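Local coordinates for GRMZM2G135359 pseudokinase (Zea mays, PDB 6CPY), which is the kinase-like domain of a maize receptor-like membrane protein, classed as a pseudokinase, and may bind ATP, at residues A[128-131]-A[132-136]; A[178-181]-A[182-186]; A[222-225]-A[226-230]; A[258-261]-A[262-266]; A[148-151]-A[152-156]. One frame throughout, in Å; residues are numbered along the deposited sequence. Where two conformers were deposited one is given.

In the fold
All five contacts are local ones in the helical C-terminal lobe of the protein kinase fold. Along the chain the order is contact 1 on helix 130-135, contact 5 on helix 144-164, contact 2 at the hairpin of strands 178-180 and 186-188, contact 3 on helix 214-230 and contact 4 just after helix 256-259. Contact 5 touches contacts 1, 2 and 3; its centre is about 10 Å from that of contact 2 and about 12 Å from that of contact 3. Contact 1 also touches contacts 2 and 3. These four meet in the lobe's interior, while contact 4 is joined at its edge through contact 3, where Leu-229 meets Asp-261.

Contact 1: A[128-131]-A[132-136]; sequences GTLF and EHLHV
Thr-129 stands just ahead of helix 130-135, and its carbonyl O starts the helical bonding by accepting from His-133 N at 3.3 Å. Leu-130 O then takes Leu-134 N, and Phe-131 O takes His-135 N, both at 2.9 Å. Val-136 is the first residue to leave helical angles, making this helix little more than a turn and a half. Thr-129 OG1 lies between its own N and carbonyl carbon (chi1 68°), which brings it to the N-H of Glu-132 at 3.1 Å. In return, the extended Glu-132 side chain runs back, and its OE1 accepts from Thr-129 N at 3.1 Å, met from above the carboxylate plane. At the far end, His-135 CD2 sits over one face of the Phe-131 ring, shifted toward its rim and 3.4 Å from CD2 of Phe-131; the two planes are inclined at 52°. The imidazole is fixed from beyond the helix by a hydrogen bond between its NE2 and Glu-227 OE2 of helix 214-230. On the inner side Leu-134 CD1 rests 3.8 Å from Leu-130 CG, and Leu-130 continues onto Val-224 and Ile-228. His-133 ND1 is bonded to Glu-140 O, while its ring meets Phe-184 edge-to-face. The reciprocal pair Thr-129 and Glu-132 is a capping box, here closing the N-terminus of the short helix that follows the hinge in the protein kinase fold.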
loop_
_atom_site.group_PDB
_atom_site.type_symbol
_atom_site.label_atom_id
_atom_site.label_comp_id
_atom_site.label_asym_id
_atom_site.label_seq_id
_atom_site.Cartn_x
_atom_site.Cartn_y
_atom_site.Cartn_z
ATOM N N GLY A 128 2.279 -3.169 11.634
ATOM C CA GLY A 128 3.433 -3.113 10.757
ATOM C C GLY A 128 3.134 -3.582 9.342
ATOM O O GLY A 128 1.981 -3.541 8.917
ATOM N N THR A 129 4.170 -4.032 8.636
ATOM C CA THR A 129 4.057 -4.424 7.220
ATOM C C THR A 129 3.839 -5.917 7.032
ATOM O O THR A 129 4.181 -6.739 7.893
ATOM C CB THR A 129 5.301 -4.049 6.403
ATOM O OG1 THR A 129 6.418 -4.844 6.820
ATOM C CG2 THR A 129 5.621 -2.550 6.545
ATOM N N LEU A 130 3.284 -6.270 5.882
ATOM C CA LEU A 130 3.115 -7.672 5.530
ATOM C C LEU A 130 4.487 -8.362 5.451
ATOM O O LEU A 130 4.652 -9.476 5.959
ATOM C CB LEU A 130 2.353 -7.783 4.203
ATOM C CG LEU A 130 2.144 -9.179 3.621
ATOM C CD1 LEU A 130 1.406 -10.094 4.584
ATOM C CD2 LEU A 130 1.397 -9.069 2.305
ATOM N N PHE A 131 5.464 -7.696 4.834
ATOM C CA PHE A 131 6.832 -8.227 4.718
ATOM C C PHE A 131 7.384 -8.649 6.082
ATOM O O PHE A 131 7.918 -9.756 6.216
ATOM C CB PHE A 131 7.777 -7.197 4.071
ATOM C CG PHE A 131 9.174 -7.727 3.821
ATOM C CD1 PHE A 131 10.137 -7.678 4.815
ATOM C CD2 PHE A 131 9.515 -8.279 2.591
ATOM C CE1 PHE A 131 11.411 -8.172 4.588
ATOM C CE2 PHE A 131 10.781 -8.774 2.359
ATOM C CZ PHE A 131 11.732 -8.718 3.360
ATOM N N GLU A 132 7.245 -7.770 7.071
ATOM C CA GLU A 132 7.699 -8.031 8.444
ATOM C C GLU A 132 7.074 -9.288 9.021
ATOM O O GLU A 132 7.781 -10.146 9.544
ATOM C CB GLU A 132 7.390 -6.842 9.369
ATOM C CG GLU A 132 8.375 -5.692 9.238
ATOM C CD GLU A 132 7.866 -4.372 9.806
ATOM O OE1 GLU A 132 6.722 -4.306 10.314
ATOM O OE2 GLU A 132 8.624 -3.381 9.733
ATOM N N HIS A 133 5.752 -9.403 8.917
ATOM C CA HIS A 133 5.046 -10.564 9.457
ATOM C C HIS A 133 5.303 -11.864 8.728
ATOM O O HIS A 133 5.222 -12.928 9.347
ATOM C CB HIS A 133 3.548 -10.287 9.567
ATOM C CG HIS A 133 3.196 -9.466 10.759
ATOM N ND1 HIS A 133 2.995 -10.018 12.006
ATOM C CD2 HIS A 133 3.077 -8.128 10.914
ATOM C CE1 HIS A 133 2.736 -9.055 12.872
ATOM N NE2 HIS A 133 2.777 -7.898 12.236
ATOM N N LEU A 134 5.627 -11.797 7.439
ATOM C CA LEU A 134 5.947 -12.989 6.663
ATOM C C LEU A 134 7.394 -13.452 6.840
ATOM O O LEU A 134 7.653 -14.650 6.846
ATOM C CB LEU A 134 5.678 -12.764 5.175
ATOM C CG LEU A 134 4.216 -12.647 4.733
ATOM C CD1 LEU A 134 4.123 -12.377 3.245
ATOM C CD2 LEU A 134 3.437 -13.910 5.085
ATOM N N HIS A 135 8.324 -12.510 6.979
ATOM C CA HIS A 135 9.748 -12.827 6.845
ATOM C C HIS A 135 10.625 -12.543 8.078
ATOM O O HIS A 135 11.688 -13.147 8.215
ATOM C CB HIS A 135 10.325 -12.107 5.625
ATOM C CG HIS A 135 9.551 -12.324 4.363
ATOM N ND1 HIS A 135 9.482 -13.544 3.722
ATOM C CD2 HIS A 135 8.823 -11.463 3.612
ATOM C CE1 HIS A 135 8.748 -13.421 2.631
ATOM N NE2 HIS A 135 8.332 -12.169 2.546
ATOM N N VAL A 136 10.208 -11.653 8.972
ATOM C CA VAL A 136 11.046 -11.333 10.133
ATOM C C VAL A 136 10.787 -12.314 11.283
ATOM O O VAL A 136 9.668 -12.412 11.805
ATOM C CB VAL A 136 10.891 -9.866 10.586
ATOM C CG1 VAL A 136 11.747 -9.586 11.811
ATOM C CG2 VAL A 136 11.275 -8.923 9.450
#

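Contact 2: A[178-181]-A[182-186]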
loop_
_atom_site.group_PDB
_atom_site.type_symbol
_atom_site.label_atom_id
_atom_site.label_comp_id
_atom_site.label_asym_id
_atom_site.label_seq_id
_atom_site.Cartn_x
_atom_site.Cartn_y
_atom_site.Cartn_z
ATOM N N VAL A 178 2.271 -2.913 2.100
ATOM C CA VAL A 178 1.008 -3.338 2.680
ATOM C C VAL A 178 1.170 -3.378 4.188
ATOM O O VAL A 178 2.025 -4.105 4.709
ATOM C CB VAL A 178 0.592 -4.740 2.194
ATOM C CG1 VAL A 178 -0.709 -5.163 2.851
ATOM C CG2 VAL A 178 0.468 -4.760 0.682
ATOM N N TYR A 179 0.354 -2.592 4.876
ATOM C CA TYR A 179 0.343 -2.545 6.330
ATOM C C TYR A 179 -0.846 -3.337 6.880
ATOM O O TYR A 179 -1.788 -3.652 6.157
ATOM C CB TYR A 179 0.308 -1.093 6.813
ATOM C CG TYR A 179 1.626 -0.380 6.595
ATOM C CD1 TYR A 179 1.974 0.118 5.345
ATOM C CD2 TYR A 179 2.539 -0.238 7.636
ATOM C CE1 TYR A 179 3.190 0.750 5.143
ATOM C CE2 TYR A 179 3.754 0.399 7.446
ATOM C CZ TYR A 179 4.079 0.885 6.201
ATOM O OH TYR A 179 5.296 1.519 6.017
ATOM N N LEU A 180 -0.770 -3.662 8.162
ATOM C CA LEU A 180 -1.753 -4.513 8.825
ATOM C C LEU A 180 -2.391 -3.790 10.010
ATOM O O LEU A 180 -1.681 -3.249 10.855
ATOM C CB LEU A 180 -1.063 -5.788 9.313
ATOM C CG LEU A 180 -0.356 -6.598 8.221
ATOM C CD1 LEU A 180 0.319 -7.826 8.802
ATOM C CD2 LEU A 180 -1.344 -7.010 7.136
ATOM N N THR A 181 -3.721 -3.811 10.057
ATOM C CA THR A 181 -4.504 -3.181 11.128
ATOM C C THR A 181 -4.449 -4.014 12.405
ATOM O O THR A 181 -3.855 -5.093 12.426
ATOM C CB THR A 181 -5.991 -3.026 10.741
ATOM O OG1 THR A 181 -6.620 -4.318 10.669
ATOM C CG2 THR A 181 -6.146 -2.302 9.419
ATOM N N ASP A 182 -5.085 -3.510 13.465
ATOM C CA ASP A 182 -5.087 -4.189 14.768
ATOM C C ASP A 182 -5.647 -5.626 14.766
ATOM O O ASP A 182 -5.284 -6.420 15.641
ATOM C CB ASP A 182 -5.799 -3.332 15.834
ATOM C CG ASP A 182 -7.246 -3.017 15.484
ATOM O OD1 ASP A 182 -7.727 -3.409 14.393
ATOM O OD2 ASP A 182 -7.905 -2.355 16.316
ATOM N N ASP A 183 -6.521 -5.961 13.807
ATOM C CA ASP A 183 -6.968 -7.359 13.627
ATOM C C ASP A 183 -6.487 -7.967 12.297
ATOM O O ASP A 183 -7.125 -8.867 11.720
ATOM C CB ASP A 183 -8.487 -7.496 13.806
ATOM C CG ASP A 183 -9.277 -6.678 12.823
ATOM O OD1 ASP A 183 -8.696 -6.178 11.830
ATOM O OD2 ASP A 183 -10.498 -6.538 13.049
ATOM N N PHE A 184 -5.340 -7.469 11.846
ATOM C CA PHE A 184 -4.608 -7.992 10.696
ATOM C C PHE A 184 -5.353 -7.902 9.369
ATOM O O PHE A 184 -5.172 -8.743 8.498
ATOM C CB PHE A 184 -4.113 -9.410 10.990
ATOM C CG PHE A 184 -3.153 -9.458 12.132
ATOM C CD1 PHE A 184 -1.802 -9.252 11.920
ATOM C CD2 PHE A 184 -3.611 -9.625 13.435
ATOM C CE1 PHE A 184 -0.909 -9.262 12.975
ATOM C CE2 PHE A 184 -2.723 -9.628 14.501
ATOM C CZ PHE A 184 -1.368 -9.452 14.267
ATOM N N ALA A 185 -6.183 -6.877 9.207
ATOM C CA ALA A 185 -6.719 -6.558 7.892
ATOM C C ALA A 185 -5.654 -5.805 7.090
ATOM O O ALA A 185 -4.785 -5.134 7.658
ATOM C CB ALA A 185 -7.986 -5.730 8.008
ATOM N N ALA A 186 -5.729 -5.908 5.769
ATOM C CA ALA A 186 -4.772 -5.252 4.898
ATOM C C ALA A 186 -5.083 -3.768 4.728
ATOM O O ALA A 186 -6.232 -3.396 4.553
ATOM C CB ALA A 186 -4.762 -5.915 3.531
HETATM O O HOH W 1 -9.284 -3.846 10.857
#
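Thr-181 is gripped through three atoms by the residues that follow it. Its N donates to Ala-185 O at 2.9 Å, in the carbonyl plane, and its O accepts from Phe-184 N at 2.9 Å, with the donor well above the plane of the Thr-181 carbonyl. OG1 takes the N-H of Ala-185 at 3.0 Å. That hydroxyl is placed by a first torsion of 69°, which sets it between the backbone N and the carbonyl carbon, pointing into the turn. Side by side with it runs Asp-183, and a water joins the two, 2.7 Å from Thr-181 OG1 and donating to Asp-183 OD1 at 2.6 Å. A valine in place of Thr-181 would probably leave the Ala-185 N-H without its acceptor and the water with one anchor fewer. Among the apolar groups, Leu-180 CD1 meets the edge of the Phe-184 ring at CD1, 4.0 Å away, while Val-178 CG1 touches Ala-186 CB. Farther out, Asn-127 ND2 bonds to Thr-181 O, and Ile-150 and Ile-154 of helix 144-164 pack on Leu-180, Val-178 and Ala-186. Leu-180 and Ala-186 form an antiparallel non-hydrogen-bonded pair, and the type I turn from Thr-181 to Phe-184 completes the small beta hairpin found after the catalytic-loop region in protein kinases.

Contact 3: A[222-225]-A[226-230]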
loop_
_atom_site.group_PDB
_atom_site.type_symbol
_atom_site.label_atom_id
_atom_site.label_comp_id
_atom_site.label_asym_id
_atom_site.label_seq_id
_atom_site.Cartn_x
_atom_site.Cartn_y
_atom_site.Cartn_z
ATOM N N GLY A 222 -0.146 -10.913 -8.203
ATOM C CA GLY A 222 0.156 -12.342 -8.283
ATOM C C GLY A 222 1.405 -12.710 -7.500
ATOM O O GLY A 222 1.419 -13.719 -6.818
ATOM N N MET A 223 2.440 -11.877 -7.583
ATOM C CA MET A 223 3.690 -12.120 -6.862
ATOM C C MET A 223 3.506 -12.013 -5.345
ATOM O O MET A 223 4.109 -12.782 -4.580
ATOM C CB MET A 223 4.776 -11.146 -7.339
ATOM C CG MET A 223 5.212 -11.399 -8.774
ATOM S SD MET A 223 6.037 -12.987 -8.967
ATOM C CE MET A 223 7.672 -12.617 -8.340
ATOM N N VAL A 224 2.697 -11.047 -4.917
ATOM C CA VAL A 224 2.429 -10.855 -3.493
ATOM C C VAL A 224 1.567 -12.001 -2.959
ATOM O O VAL A 224 1.787 -12.486 -1.843
ATOM C CB VAL A 224 1.777 -9.475 -3.213
ATOM C CG1 VAL A 224 1.258 -9.391 -1.786
ATOM C CG2 VAL A 224 2.778 -8.351 -3.468
ATOM N N LEU A 225 0.571 -12.418 -3.738
ATOM C CA LEU A 225 -0.236 -13.579 -3.373
ATOM C C LEU A 225 0.657 -14.828 -3.236
ATOM O O LEU A 225 0.542 -15.586 -2.264
ATOM C CB LEU A 225 -1.367 -13.800 -4.377
ATOM C CG LEU A 225 -2.239 -15.041 -4.148
ATOM C CD1 LEU A 225 -2.834 -15.038 -2.758
ATOM C CD2 LEU A 225 -3.340 -15.131 -5.197
ATOM N N LEU A 226 1.556 -15.027 -4.198
ATOM C CA LEU A 226 2.520 -16.138 -4.123
ATOM C C LEU A 226 3.386 -16.065 -2.866
ATOM O O LEU A 226 3.671 -17.079 -2.231
ATOM C CB LEU A 226 3.421 -16.156 -5.367
ATOM C CG LEU A 226 4.364 -17.365 -5.487
ATOM C CD1 LEU A 226 3.544 -18.647 -5.537
ATOM C CD2 LEU A 226 5.261 -17.238 -6.706
ATOM N N GLU A 227 3.798 -14.850 -2.513
ATOM C CA GLU A 227 4.593 -14.612 -1.312
ATOM C C GLU A 227 3.810 -14.922 -0.046
ATOM O O GLU A 227 4.329 -15.531 0.879
ATOM C CB GLU A 227 5.090 -13.165 -1.311
ATOM C CG GLU A 227 6.005 -12.805 -0.154
ATOM C CD GLU A 227 6.307 -11.319 -0.109
ATOM O OE1 GLU A 227 6.034 -10.623 -1.111
ATOM O OE2 GLU A 227 6.825 -10.856 0.928
ATOM N N ILE A 228 2.539 -14.538 -0.031
ATOM C CA ILE A 228 1.670 -14.815 1.109
ATOM C C ILE A 228 1.486 -16.333 1.263
ATOM O O ILE A 228 1.506 -16.864 2.373
ATOM C CB ILE A 228 0.302 -14.112 0.935
ATOM C CG1 ILE A 228 0.451 -12.590 1.091
ATOM C CG2 ILE A 228 -0.709 -14.664 1.910
ATOM C CD1 ILE A 228 -0.711 -11.772 0.563
ATOM N N LEU A 229 1.332 -17.028 0.141
ATOM C CA LEU A 229 1.120 -18.475 0.169
ATOM C C LEU A 229 2.356 -19.306 0.523
ATOM O O LEU A 229 2.232 -20.339 1.180
ATOM C CB LEU A 229 0.573 -18.936 -1.174
ATOM C CG LEU A 229 -0.854 -18.504 -1.495
ATOM C CD1 LEU A 229 -1.129 -18.801 -2.962
ATOM C CD2 LEU A 229 -1.885 -19.194 -0.615
ATOM N N THR A 230 3.529 -18.874 0.069
ATOM C CA THR A 230 4.757 -19.670 0.182
ATOM C C THR A 230 5.703 -19.170 1.266
ATOM O O THR A 230 6.579 -19.907 1.727
ATOM C CB THR A 230 5.555 -19.684 -1.140
ATOM O OG1 THR A 230 5.990 -18.357 -1.462
ATOM C CG2 THR A 230 4.735 -20.216 -2.263
#
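Leu-226 N bonds to Gly-222 O at 2.9 Å, the first of four regular helical bonds across the two segments. The Leu-226 side chain itself leaves for Val-279 of helix 269-282. Glu-227 N donates to Met-223 O, and its CB lies 3.4 Å from Val-224 O. Its side chain is stretched out, with CG anti to the backbone N (chi1 -176°), and carries OE2 to Ser-175 OG, with His-135 as the other partner of that oxygen; the two bonds satisfy a carboxylate oxygen of a buried residue and would tend to favour its charged form. Ile-228 N binds Val-224 O at 2.8 Å, and the delta end of the Ile-228 side chain folds back along the helix, bringing CD1 within 3.9 Å of Val-224 CG1. Leu-229 repeats the pattern one step on: its N bonds to Leu-225 O at 2.9 Å and its CD1 packs obliquely 4.1 Å from Leu-225 CG. Thr-230 closes the segment by donating OG1 to Leu-226 O at 2.8 Å, from the opposite face of that carbonyl to its own backbone N. These i to i+4 bonds and apolar pairs are those of an alpha helix, here the buried helix 214-230 of the kinase C-terminal lobe, packed among helices 130-135, 144-164 and 269-282.

Contact 4: A[258-261]-A[262-266]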
loop_
_atom_site.group_PDB
_atom_site.type_symbol
_atom_site.label_atom_id
_atom_site.label_comp_id
_atom_site.label_asym_id
_atom_site.label_seq_id
_atom_site.Cartn_x
_atom_site.Cartn_y
_atom_site.Cartn_z
ATOM N N GLU A 258 5.043 -28.981 -0.177
ATOM C CA GLU A 258 6.348 -28.387 -0.423
ATOM C C GLU A 258 6.218 -26.900 -0.775
ATOM O O GLU A 258 7.099 -26.111 -0.472
ATOM C CB GLU A 258 7.095 -29.149 -1.534
ATOM C CG GLU A 258 8.460 -28.552 -1.853
ATOM C CD GLU A 258 9.349 -29.427 -2.725
ATOM O OE1 GLU A 258 8.887 -30.469 -3.246
ATOM O OE2 GLU A 258 10.534 -29.047 -2.892
ATOM N N LEU A 259 5.125 -26.527 -1.419
ATOM C CA LEU A 259 4.925 -25.154 -1.871
ATOM C C LEU A 259 4.488 -24.216 -0.742
ATOM O O LEU A 259 5.025 -23.115 -0.575
ATOM C CB LEU A 259 3.879 -25.118 -2.981
ATOM C CG LEU A 259 3.576 -23.728 -3.556
ATOM C CD1 LEU A 259 4.700 -23.264 -4.455
ATOM C CD2 LEU A 259 2.267 -23.715 -4.314
ATOM N N ILE A 260 3.503 -24.655 0.020
ATOM C CA ILE A 260 2.814 -23.768 0.968
ATOM C C ILE A 260 3.669 -23.543 2.224
ATOM O O ILE A 260 4.283 -24.470 2.741
ATOM C CB ILE A 260 1.421 -24.332 1.319
ATOM C CG1 ILE A 260 0.540 -24.442 0.056
ATOM C CG2 ILE A 260 0.726 -23.467 2.370
ATOM C CD1 ILE A 260 0.264 -23.128 -0.664
ATOM N N ASP A 261 3.711 -22.295 2.694
ATOM C CA ASP A 261 4.481 -21.908 3.867
ATOM C C ASP A 261 4.176 -22.811 5.068
ATOM O O ASP A 261 3.044 -22.862 5.518
ATOM C CB ASP A 261 4.150 -20.444 4.219
ATOM C CG ASP A 261 5.092 -19.845 5.254
ATOM O OD1 ASP A 261 5.837 -20.593 5.928
ATOM O OD2 ASP A 261 5.053 -18.599 5.390
ATOM N N PRO A 262 5.189 -23.508 5.612
ATOM C CA PRO A 262 4.931 -24.311 6.832
ATOM C C PRO A 262 4.419 -23.515 8.041
ATOM O O PRO A 262 3.642 -24.043 8.847
ATOM C CB PRO A 262 6.299 -24.948 7.143
ATOM C CG PRO A 262 7.073 -24.857 5.881
ATOM C CD PRO A 262 6.571 -23.657 5.128
ATOM N N SER A 263 4.791 -22.241 8.146
ATOM C CA SER A 263 4.362 -21.413 9.282
ATOM C C SER A 263 2.858 -21.087 9.293
ATOM O O SER A 263 2.345 -20.575 10.285
ATOM C CB SER A 263 5.187 -20.117 9.352
ATOM O OG SER A 263 4.927 -19.266 8.251
ATOM N N ILE A 264 2.163 -21.353 8.182
ATOM C CA ILE A 264 0.702 -21.217 8.129
ATOM C C ILE A 264 -0.007 -22.164 9.089
ATOM O O ILE A 264 -1.060 -21.827 9.643
ATOM C CB ILE A 264 0.203 -21.472 6.694
ATOM C CG1 ILE A 264 0.482 -20.232 5.848
ATOM C CG2 ILE A 264 -1.280 -21.843 6.643
ATOM C CD1 ILE A 264 0.425 -20.474 4.359
ATOM N N GLY A 265 0.570 -23.344 9.266
ATOM C CA GLY A 265 -0.109 -24.436 9.930
ATOM C C GLY A 265 -1.024 -25.153 8.951
ATOM O O GLY A 265 -0.692 -25.306 7.773
ATOM N N PHE A 266 -2.194 -25.582 9.421
ATOM C CA PHE A 266 -3.095 -26.360 8.563
ATOM C C PHE A 266 -3.691 -25.482 7.482
ATOM O O PHE A 266 -3.900 -24.289 7.694
ATOM C CB PHE A 266 -4.199 -27.014 9.379
ATOM C CG PHE A 266 -3.711 -28.110 10.277
ATOM C CD1 PHE A 266 -3.141 -29.259 9.741
ATOM C CD2 PHE A 266 -3.838 -28.005 11.659
ATOM C CE1 PHE A 266 -2.700 -30.279 10.561
ATOM C CE2 PHE A 266 -3.399 -29.028 12.492
ATOM C CZ PHE A 266 -2.835 -30.171 11.938
HETATM O O HOH W 2 1.575 -25.001 6.262
#
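A tight 3-10 turn follows helix 256-259 here, and Asp-261 holds its start to Ser-263 and Ile-264. Asp-261 OD1 accepts the N-H of Ser-263 at 3.0 Å, approached from above the carboxylate plane. The same oxygen takes a weak bond from Ser-263 OG at 2.8 Å. The carboxylate reaches forward because CG is anti to the backbone N (chi1 -169°), which puts it beside the carbonyl carbon, on the side of Ser-263 N. Asp-261 O binds Ile-264 N at 3.2 Å, with the donor well above the carbonyl plane, and Gly-265 N closes onto Pro-262 O. A water lying 2.7 Å from Asp-261 O also reaches Gly-265 O, spanning the turn. Behind the polar side, Ile-264 CD1 is wedged against Ile-260 CG2, 3.6 Å away, and also packs 3.7 Å from Asp-261 CB. A further partner comes from helix 144-164: Arg-147 makes a salt bridge to Asp-261 OD2 and also bonds to Ser-263 OG. An alanine at Asp-261 is likely to leave Ser-263 N without its acceptor and Arg-147 without the carboxylate it pairs with, so that the turn could shift. Ile-264 packs on Trp-144 of the same helix, and Asp-261 N meets Leu-229 O, fastening the turn to the end of helix 214-230, with helix 269-282 following.

Contact 5: A[148-151]-A[152-156]; sequences LRIS and MGIAY
Ile-150 and Ile-154 make the close side of this helical stretch. Ile-154 N bonds to Ile-150 O at 3.0 Å, a nearly straight bond of 171°, and Ile-154 CG1 lies 3.3 Å from Ile-150 O. Its CG1 stands beside its backbone N (chi1 -66°), which sends CD1 back along the helix to within 3.8 Å of Ile-150 CG2. One isoleucine thus meets the other through a gamma methyl and a delta methyl, at an oblique angle. Neighbouring backbone bonds keep the turns tight: Met-152 N to Leu-148 O at 2.9 Å, Gly-153 N to Arg-149 O at 3.0 Å, and Ala-155 N to Ser-151 O at 3.1 Å. Ser-151 O also accepts from Tyr-221 OH, and Ser-151 OG turns to Arg-147 O. Met-152, in the conformer given, is buried as well and packs on Met-300 and Thr-304 of helix 293-304. The looser side belongs to Arg-149, the partly exposed residue of the group, whose side chain leads away from the second segment. Its guanidinium lies near Asp-183 in a long, weak ion pair, and the chain passes over Ala-185. Helix 144-164 thus runs through the lobe with strand 178-180 on Ile-150 and Ile-154, helix 214-230 on Ser-151 and Ala-155, and helix 293-304 against Leu-148 and Met-152.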
loop_
_atom_site.group_PDB
_atom_site.type_symbol
_atom_site.label_atom_id
_atom_site.label_comp_id
_atom_site.label_asym_id
_atom_site.label_seq_id
_atom_site.Cartn_x
_atom_site.Cartn_y
_atom_site.Cartn_z
ATOM N N LEU A 148 -5.751 -15.273 4.014
ATOM C CA LEU A 148 -6.816 -15.093 3.045
ATOM C C LEU A 148 -7.493 -13.735 3.180
ATOM O O LEU A 148 -7.779 -13.094 2.180
ATOM C CB LEU A 148 -7.839 -16.234 3.137
ATOM C CG LEU A 148 -7.510 -17.385 2.167
ATOM C CD1 LEU A 148 -6.057 -17.822 2.200
ATOM C CD2 LEU A 148 -8.437 -18.560 2.444
ATOM N N ARG A 149 -7.736 -13.308 4.412
ATOM C CA ARG A 149 -8.277 -11.974 4.658
ATOM C C ARG A 149 -7.388 -10.871 4.106
ATOM O O ARG A 149 -7.871 -9.925 3.527
ATOM C CB ARG A 149 -8.476 -11.731 6.150
ATOM C CG ARG A 149 -9.647 -12.466 6.770
ATOM C CD ARG A 149 -10.340 -11.563 7.780
ATOM N NE ARG A 149 -9.388 -10.783 8.563
ATOM C CZ ARG A 149 -9.616 -9.564 9.062
ATOM N NH1 ARG A 149 -10.773 -8.931 8.869
ATOM N NH2 ARG A 149 -8.668 -8.964 9.759
ATOM N N ILE A 150 -6.083 -11.000 4.304
ATOM C CA ILE A 150 -5.133 -10.028 3.793
ATOM C C ILE A 150 -5.139 -10.043 2.262
ATOM O O ILE A 150 -5.244 -9.001 1.623
ATOM C CB ILE A 150 -3.722 -10.300 4.352
ATOM C CG1 ILE A 150 -3.684 -9.931 5.848
ATOM C CG2 ILE A 150 -2.662 -9.546 3.549
ATOM C CD1 ILE A 150 -2.524 -10.551 6.596
ATOM N N SER A 151 -5.076 -11.236 1.681
ATOM C CA SER A 151 -5.117 -11.380 0.224
ATOM C C SER A 151 -6.369 -10.738 -0.412
ATOM O O SER A 151 -6.279 -10.063 -1.444
ATOM C CB SER A 151 -5.048 -12.887 -0.146
ATOM O OG SER A 151 -3.864 -13.504 0.349
ATOM N N MET A 152 -7.527 -10.957 0.197
ATOM C CA MET A 152 -8.783 -10.418 -0.318
ATOM C C MET A 152 -8.807 -8.904 -0.167
ATOM O O MET A 152 -9.132 -8.189 -1.120
ATOM C CB MET A 152 -9.990 -11.035 0.391
ATOM C CG MET A 152 -11.309 -10.839 -0.355
ATOM S SD MET A 152 -11.328 -11.700 -1.947
ATOM C CE MET A 152 -10.129 -12.937 -1.515
ATOM N N GLY A 153 -8.441 -8.419 1.021
ATOM C CA GLY A 153 -8.361 -6.977 1.282
ATOM C C GLY A 153 -7.532 -6.234 0.255
ATOM O O GLY A 153 -7.951 -5.191 -0.252
ATOM N N ILE A 154 -6.353 -6.771 -0.056
ATOM C CA ILE A 154 -5.496 -6.219 -1.101
ATOM C C ILE A 154 -6.213 -6.177 -2.449
ATOM O O ILE A 154 -6.228 -5.140 -3.125
ATOM C CB ILE A 154 -4.158 -6.986 -1.223
ATOM C CG1 ILE A 154 -3.308 -6.805 0.040
ATOM C CG2 ILE A 154 -3.365 -6.490 -2.414
ATOM C CD1 ILE A 154 -2.181 -7.798 0.168
ATOM N N ALA A 155 -6.828 -7.297 -2.838
ATOM C CA ALA A 155 -7.530 -7.353 -4.112
ATOM C C ALA A 155 -8.654 -6.315 -4.202
ATOM O O ALA A 155 -8.783 -5.643 -5.224
ATOM C CB ALA A 155 -8.076 -8.751 -4.365
ATOM N N TYR A 156 -9.447 -6.174 -3.141
ATOM C CA TYR A 156 -10.556 -5.200 -3.130
ATOM C C TYR A 156 -10.047 -3.762 -3.251
ATOM O O TYR A 156 -10.669 -2.951 -3.930
ATOM C CB TYR A 156 -11.412 -5.309 -1.872
ATOM C CG TYR A 156 -12.345 -6.506 -1.809
ATOM C CD1 TYR A 156 -13.153 -6.855 -2.897
ATOM C CD2 TYR A 156 -12.476 -7.244 -0.634
ATOM C CE1 TYR A 156 -14.020 -7.942 -2.827
ATOM C CE2 TYR A 156 -13.356 -8.320 -0.549
ATOM C CZ TYR A 156 -14.111 -8.674 -1.651
ATOM O OH TYR A 156 -14.970 -9.754 -1.568
#